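Local coordinates for UPF0135 protein SA1388 (Staphylococcus aureus subsp. aureus, PDB 3LNL) that is of unknown function but, as a NIF3-family protein, binds zinc at a dinuclear centre and assembles into a toroidal hexamer capped by PII-like domain lids, at residues 122-136 / 233-247. The protein carries 2 engineered substitutions. Sequence-based numbering, arbitrary orientation.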
loop_
_atom_site.group_PDB
_atom_site.type_symbol
_atom_site.label_atom_id
_atom_site.label_comp_id
_atom_site.label_asym_id
_atom_site.label_seq_id
_atom_site.Cartn_x
_atom_site.Cartn_y
_atom_site.Cartn_z
ATOM N N LEU B 122 -17.937 -39.720 -5.836
ATOM C CA LEU B 122 -17.235 -39.759 -4.555
ATOM C C LEU B 122 -18.217 -39.829 -3.411
ATOM O O LEU B 122 -19.404 -39.525 -3.588
ATOM C CB LEU B 122 -16.324 -38.564 -4.372
ATOM C CG LEU B 122 -15.353 -38.328 -5.534
ATOM C CD1 LEU B 122 -14.489 -37.091 -5.288
ATOM C CD2 LEU B 122 -14.511 -39.589 -5.843
ATOM N N LYS B 123 -17.702 -40.242 -2.255
ATOM C CA LYS B 123 -18.467 -40.432 -1.025
ATOM C C LYS B 123 -17.924 -39.490 0.045
ATOM O O LYS B 123 -16.857 -38.886 -0.132
ATOM C CB LYS B 123 -18.305 -41.861 -0.490
ATOM C CG LYS B 123 -18.771 -42.975 -1.420
ATOM C CD LYS B 123 -20.270 -42.933 -1.675
ATOM C CE LYS B 123 -20.743 -44.096 -2.502
ATOM N NZ LYS B 123 -22.201 -43.996 -2.645
ATOM N N ASN B 124 -18.677 -39.393 1.142
ATOM C CA ASN B 124 -18.267 -38.678 2.355
ATOM C C ASN B 124 -17.814 -37.263 2.057
ATOM O O ASN B 124 -16.742 -36.847 2.453
ATOM C CB ASN B 124 -17.186 -39.489 3.117
ATOM C CG ASN B 124 -17.734 -40.828 3.630
ATOM O OD1 ASN B 124 -18.918 -40.936 3.944
ATOM N ND2 ASN B 124 -16.885 -41.845 3.692
ATOM N N ILE B 125 -18.632 -36.546 1.291
ATOM C CA ILE B 125 -18.251 -35.267 0.764
ATOM C C ILE B 125 -18.520 -34.188 1.816
ATOM O O ILE B 125 -19.638 -34.108 2.335
ATOM C CB ILE B 125 -19.065 -34.911 -0.497
ATOM C CG1 ILE B 125 -18.886 -35.987 -1.578
ATOM C CG2 ILE B 125 -18.578 -33.556 -1.087
ATOM C CD1 ILE B 125 -19.888 -35.890 -2.741
ATOM N N SER B 126 -17.516 -33.397 2.173
ATOM C CA SER B 126 -17.791 -32.227 2.992
ATOM C C SER B 126 -17.006 -30.999 2.592
ATOM O O SER B 126 -15.898 -31.089 2.048
ATOM C CB SER B 126 -17.617 -32.510 4.489
ATOM O OG SER B 126 -16.339 -32.859 4.799
ATOM N N ILE B 127 -17.617 -29.859 2.928
ATOM C CA ILE B 127 -17.067 -28.563 2.694
ATOM C C ILE B 127 -15.762 -28.442 3.462
ATOM O O ILE B 127 -15.664 -28.908 4.606
ATOM C CB ILE B 127 -18.052 -27.427 3.127
ATOM C CG1 ILE B 127 -19.230 -27.365 2.142
ATOM C CG2 ILE B 127 -17.318 -26.056 3.208
ATOM C CD1 ILE B 127 -18.867 -26.809 0.709
ATOM N N ILE B 128 -14.776 -27.800 2.825
ATOM C CA ILE B 128 -13.515 -27.424 3.493
ATOM C C ILE B 128 -13.271 -25.921 3.327
ATOM O O ILE B 128 -14.031 -25.199 2.623
ATOM C CB ILE B 128 -12.275 -28.262 2.972
ATOM C CG1 ILE B 128 -12.134 -28.109 1.474
ATOM C CG2 ILE B 128 -12.379 -29.732 3.431
ATOM C CD1 ILE B 128 -10.910 -28.762 0.884
ATOM N N ASN B 129 -12.219 -25.442 3.981
ATOM C CA ASN B 129 -11.876 -24.010 3.980
ATOM C C ASN B 129 -13.039 -23.137 4.480
ATOM O O ASN B 129 -13.335 -22.072 3.925
ATOM C CB ASN B 129 -11.379 -23.556 2.592
ATOM C CG ASN B 129 -10.112 -24.301 2.147
ATOM O OD1 ASN B 129 -9.196 -24.436 2.920
ATOM N ND2 ASN B 129 -10.109 -24.864 0.947
ATOM N N ASN B 130 -13.706 -23.578 5.532
ATOM C CA ASN B 130 -14.932 -22.914 5.985
ATOM C C ASN B 130 -14.783 -21.458 6.339
ATOM O O ASN B 130 -13.816 -21.076 6.984
ATOM C CB ASN B 130 -15.548 -23.638 7.181
ATOM C CG ASN B 130 -15.772 -25.070 6.890
ATOM O OD1 ASN B 130 -14.839 -25.732 6.494
ATOM N ND2 ASN B 130 -17.020 -25.532 6.947
ATOM N N GLN B 131 -15.777 -20.654 5.934
ATOM C CA GLN B 131 -15.847 -19.259 6.341
ATOM C C GLN B 131 -16.074 -19.211 7.885
ATOM O O GLN B 131 -16.335 -20.259 8.514
ATOM C CB GLN B 131 -16.961 -18.523 5.555
ATOM C CG GLN B 131 -16.809 -18.650 4.055
ATOM C CD GLN B 131 -17.840 -17.855 3.247
ATOM O OE1 GLN B 131 -18.856 -17.388 3.787
ATOM N NE2 GLN B 131 -17.557 -17.677 1.939
ATOM N N GLN B 132 -15.886 -18.035 8.480
ATOM C CA GLN B 132 -16.219 -17.795 9.896
ATOM C C GLN B 132 -17.285 -16.721 9.913
ATOM O O GLN B 132 -17.152 -15.698 9.261
ATOM C CB GLN B 132 -15.010 -17.350 10.735
ATOM C CG GLN B 132 -13.944 -18.435 10.940
ATOM C CD GLN B 132 -14.332 -19.496 11.976
ATOM O OE1 GLN B 132 -14.921 -19.192 13.021
ATOM N NE2 GLN B 132 -14.001 -20.749 11.686
ATOM N N ASP B 133 -18.361 -16.986 10.624
ATOM C CA ASP B 133 -19.436 -16.025 10.750
ATOM C C ASP B 133 -19.401 -15.419 12.136
ATOM O O ASP B 133 -19.167 -16.114 13.112
ATOM C CB ASP B 133 -20.776 -16.706 10.473
ATOM C CG ASP B 133 -20.813 -17.381 9.091
ATOM O OD1 ASP B 133 -20.377 -16.763 8.089
ATOM O OD2 ASP B 133 -21.272 -18.539 9.021
ATOM N N VAL B 134 -19.613 -14.112 12.193
ATOM C CA VAL B 134 -19.597 -13.373 13.435
ATOM C C VAL B 134 -21.002 -13.292 14.004
ATOM O O VAL B 134 -21.944 -12.931 13.300
ATOM C CB VAL B 134 -19.049 -11.963 13.226
ATOM C CG1 VAL B 134 -19.035 -11.202 14.549
ATOM C CG2 VAL B 134 -17.659 -12.033 12.602
ATOM N N TYR B 135 -21.130 -13.694 15.262
ATOM C CA TYR B 135 -22.369 -13.578 16.035
ATOM C C TYR B 135 -22.051 -12.797 17.310
ATOM O O TYR B 135 -20.889 -12.506 17.591
ATOM C CB TYR B 135 -22.881 -14.959 16.449
ATOM C CG TYR B 135 -23.201 -15.869 15.303
ATOM C CD1 TYR B 135 -24.514 -16.071 14.879
ATOM C CD2 TYR B 135 -22.185 -16.545 14.642
ATOM C CE1 TYR B 135 -24.805 -16.925 13.803
ATOM C CE2 TYR B 135 -22.461 -17.399 13.582
ATOM C CZ TYR B 135 -23.763 -17.582 13.156
ATOM O OH TYR B 135 -23.983 -18.439 12.086
ATOM N N TYR B 136 -23.078 -12.487 18.101
ATOM C CA TYR B 136 -22.876 -11.936 19.443
ATOM C C TYR B 136 -23.671 -12.698 20.469
ATOM O O TYR B 136 -24.844 -13.033 20.243
ATOM C CB TYR B 136 -23.284 -10.472 19.523
ATOM C CG TYR B 136 -22.389 -9.569 18.750
ATOM C CD1 TYR B 136 -22.741 -9.130 17.490
ATOM C CD2 TYR B 136 -21.172 -9.156 19.281
ATOM C CE1 TYR B 136 -21.906 -8.299 16.770
ATOM C CE2 TYR B 136 -20.327 -8.329 18.566
ATOM C CZ TYR B 136 -20.702 -7.901 17.314
ATOM O OH TYR B 136 -19.867 -7.069 16.597
ATOM N N GLU B 233 -18.647 -10.782 21.092
ATOM C CA GLU B 233 -18.397 -11.378 19.791
ATOM C C GLU B 233 -18.060 -12.873 19.901
ATOM O O GLU B 233 -17.222 -13.268 20.710
ATOM C CB GLU B 233 -17.275 -10.649 19.072
ATOM C CG GLU B 233 -17.108 -11.137 17.639
ATOM C CD GLU B 233 -15.782 -10.730 17.066
ATOM O OE1 GLU B 233 -14.841 -11.569 17.080
ATOM O OE2 GLU B 233 -15.687 -9.550 16.667
ATOM N N ILE B 234 -18.775 -13.677 19.116
ATOM C CA ILE B 234 -18.561 -15.117 18.984
ATOM C C ILE B 234 -18.354 -15.408 17.502
ATOM O O ILE B 234 -19.152 -14.966 16.669
ATOM C CB ILE B 234 -19.817 -15.914 19.420
ATOM C CG1 ILE B 234 -20.110 -15.704 20.893
ATOM C CG2 ILE B 234 -19.654 -17.401 19.155
ATOM C CD1 ILE B 234 -19.022 -16.238 21.805
ATOM N N LYS B 235 -17.306 -16.148 17.161
ATOM C CA LYS B 235 -17.139 -16.616 15.811
ATOM C C LYS B 235 -17.497 -18.085 15.778
ATOM O O LYS B 235 -17.149 -18.847 16.689
ATOM C CB LYS B 235 -15.744 -16.356 15.306
ATOM C CG LYS B 235 -15.488 -14.866 15.098
ATOM C CD LYS B 235 -14.093 -14.562 14.557
ATOM C CE LYS B 235 -14.063 -13.129 13.992
ATOM N NZ LYS B 235 -12.762 -12.707 13.402
ATOM N N GLN B 236 -18.235 -18.451 14.737
ATOM C CA GLN B 236 -18.632 -19.830 14.482
ATOM C C GLN B 236 -18.179 -20.232 13.104
ATOM O O GLN B 236 -18.201 -19.424 12.190
ATOM C CB GLN B 236 -20.152 -19.964 14.498
ATOM C CG GLN B 236 -20.815 -19.592 15.799
ATOM C CD GLN B 236 -22.261 -20.060 15.837
ATOM O OE1 GLN B 236 -22.815 -20.473 14.823
ATOM N NE2 GLN B 236 -22.862 -20.014 17.008
ATOM N N THR B 237 -17.824 -21.500 12.957
ATOM C CA THR B 237 -17.456 -22.055 11.689
ATOM C C THR B 237 -18.675 -22.137 10.808
ATOM O O THR B 237 -19.698 -22.660 11.202
ATOM C CB THR B 237 -16.824 -23.436 11.855
ATOM O OG1 THR B 237 -15.730 -23.308 12.766
ATOM C CG2 THR B 237 -16.328 -23.957 10.511
ATOM N N SER B 238 -18.554 -21.590 9.608
ATOM C CA SER B 238 -19.664 -21.498 8.697
ATOM C C SER B 238 -19.884 -22.860 8.046
ATOM O O SER B 238 -18.977 -23.675 7.979
ATOM C CB SER B 238 -19.298 -20.522 7.557
ATOM O OG SER B 238 -20.381 -20.411 6.682
ATOM N N LEU B 239 -21.055 -23.025 7.462
ATOM C CA LEU B 239 -21.325 -24.140 6.585
ATOM C C LEU B 239 -20.769 -23.927 5.169
ATOM O O LEU B 239 -20.723 -24.876 4.398
ATOM C CB LEU B 239 -22.838 -24.434 6.551
ATOM C CG LEU B 239 -23.413 -24.905 7.901
ATOM C CD1 LEU B 239 -24.885 -25.158 7.750
ATOM C CD2 LEU B 239 -22.729 -26.149 8.457
ATOM N N TYR B 240 -20.402 -22.680 4.858
ATOM C CA TYR B 240 -19.885 -22.267 3.561
ATOM C C TYR B 240 -18.359 -22.340 3.563
ATOM O O TYR B 240 -17.704 -21.999 4.535
ATOM C CB TYR B 240 -20.404 -20.842 3.176
ATOM C CG TYR B 240 -21.935 -20.755 3.248
ATOM C CD1 TYR B 240 -22.600 -20.318 4.418
ATOM C CD2 TYR B 240 -22.713 -21.164 2.177
ATOM C CE1 TYR B 240 -24.007 -20.294 4.490
ATOM C CE2 TYR B 240 -24.075 -21.170 2.250
ATOM C CZ TYR B 240 -24.725 -20.738 3.410
ATOM O OH TYR B 240 -26.095 -20.754 3.405
ATOM N N GLY B 241 -17.791 -22.797 2.449
ATOM C CA GLY B 241 -16.347 -22.828 2.296
ATOM C C GLY B 241 -15.973 -23.227 0.891
ATOM O O GLY B 241 -16.737 -23.929 0.217
ATOM N N LEU B 242 -14.794 -22.772 0.449
ATOM C CA LEU B 242 -14.249 -23.063 -0.875
ATOM C C LEU B 242 -13.556 -24.435 -0.969
ATOM O O LEU B 242 -12.436 -24.637 -0.457
ATOM C CB LEU B 242 -13.294 -21.951 -1.332
ATOM C CG LEU B 242 -12.775 -22.171 -2.749
ATOM C CD1 LEU B 242 -13.926 -21.958 -3.772
ATOM C CD2 LEU B 242 -11.594 -21.269 -3.050
ATOM N N GLY B 243 -14.263 -25.354 -1.612
ATOM C CA GLY B 243 -13.800 -26.688 -1.870
ATOM C C GLY B 243 -14.578 -27.704 -1.060
ATOM O O GLY B 243 -15.306 -27.370 -0.125
ATOM N N VAL B 244 -14.406 -28.959 -1.453
ATOM C CA VAL B 244 -14.825 -30.109 -0.676
ATOM C C VAL B 244 -13.693 -31.102 -0.523
ATOM O O VAL B 244 -12.784 -31.196 -1.381
ATOM C CB VAL B 244 -16.041 -30.855 -1.319
ATOM C CG1 VAL B 244 -17.310 -29.945 -1.260
ATOM C CG2 VAL B 244 -15.730 -31.390 -2.750
ATOM N N MET B 245 -13.770 -31.888 0.555
ATOM C CA MET B 245 -12.954 -33.090 0.704
ATOM C C MET B 245 -13.910 -34.229 0.541
ATOM O O MET B 245 -14.994 -34.189 1.104
ATOM C CB MET B 245 -12.264 -33.189 2.094
ATOM C CG MET B 245 -11.199 -34.299 2.180
ATOM S SD MET B 245 -9.613 -33.834 1.359
ATOM C CE MET B 245 -9.047 -32.512 2.491
ATOM N N ALA B 246 -13.498 -35.278 -0.168
ATOM C CA ALA B 246 -14.301 -36.465 -0.325
ATOM C C ALA B 246 -13.372 -37.680 -0.502
ATOM O O ALA B 246 -12.146 -37.533 -0.476
ATOM C CB ALA B 246 -15.196 -36.300 -1.530
ATOM N N GLU B 247 -13.960 -38.864 -0.673
ATOM C CA GLU B 247 -13.186 -40.088 -0.898
ATOM C C GLU B 247 -13.742 -40.933 -2.022
ATOM O O GLU B 247 -14.953 -40.892 -2.332
ATOM C CB GLU B 247 -13.021 -40.978 0.365
ATOM C CG GLU B 247 -13.590 -40.512 1.608
ATOM C CD GLU B 247 -13.577 -41.596 2.676
ATOM O OE1 GLU B 247 -12.482 -41.987 3.161
ATOM O OE2 GLU B 247 -14.661 -42.126 2.970
HETATM O O HOH W 1 -13.326 -20.581 1.865
HETATM O O HOH W 2 -23.025 -20.347 8.066
#
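With CG set opposite the carbonyl carbon, Asn129 (chi1 -61°) and Asn130 (chi1 -54°) turn their amides to two backbone carbonyls of 233-247: Asn129 ND2 donates to Leu242 O at 2.7 Å, and Asn130 ND2 to Ser238 O at 2.9 Å. Each acceptor lies in the plane of the donating amide, and both bonds are nearly straight. Asn129 OD1 is taken by Gln296 and Gln300, and a water bridges Asn129 O and Leu242 N. Ser238 OG accepts from Tyr240 N (2.9 Å), an ST turn at the corner of 233-247, at Leu239; just past it, Gly241 N lies 3.4 Å from Ile127 CG2. Toward Tyr136, where 130-136 pairs with 233-238, Gln236 lays its amide over one face of the Tyr135 ring, CD offset toward the rim, and Thr237 OG1 bonds Glu215 of a neighbouring subunit. In the other direction Ile125 puts CG2 on Val244 CB and CG1 on Ala246 CB, both at 3.7 Å, and a beta bulge shifts the register between the Lys123–Glu247 and Ser126–Met245 pairs. Leu242 lies near Asp106 of the zinc site. The whole is a long, kinked antiparallel pairing, continued into larger sheets at both ends, consistent with the paired connection through which the PII-like domain bulges out between the two NIF3 domains.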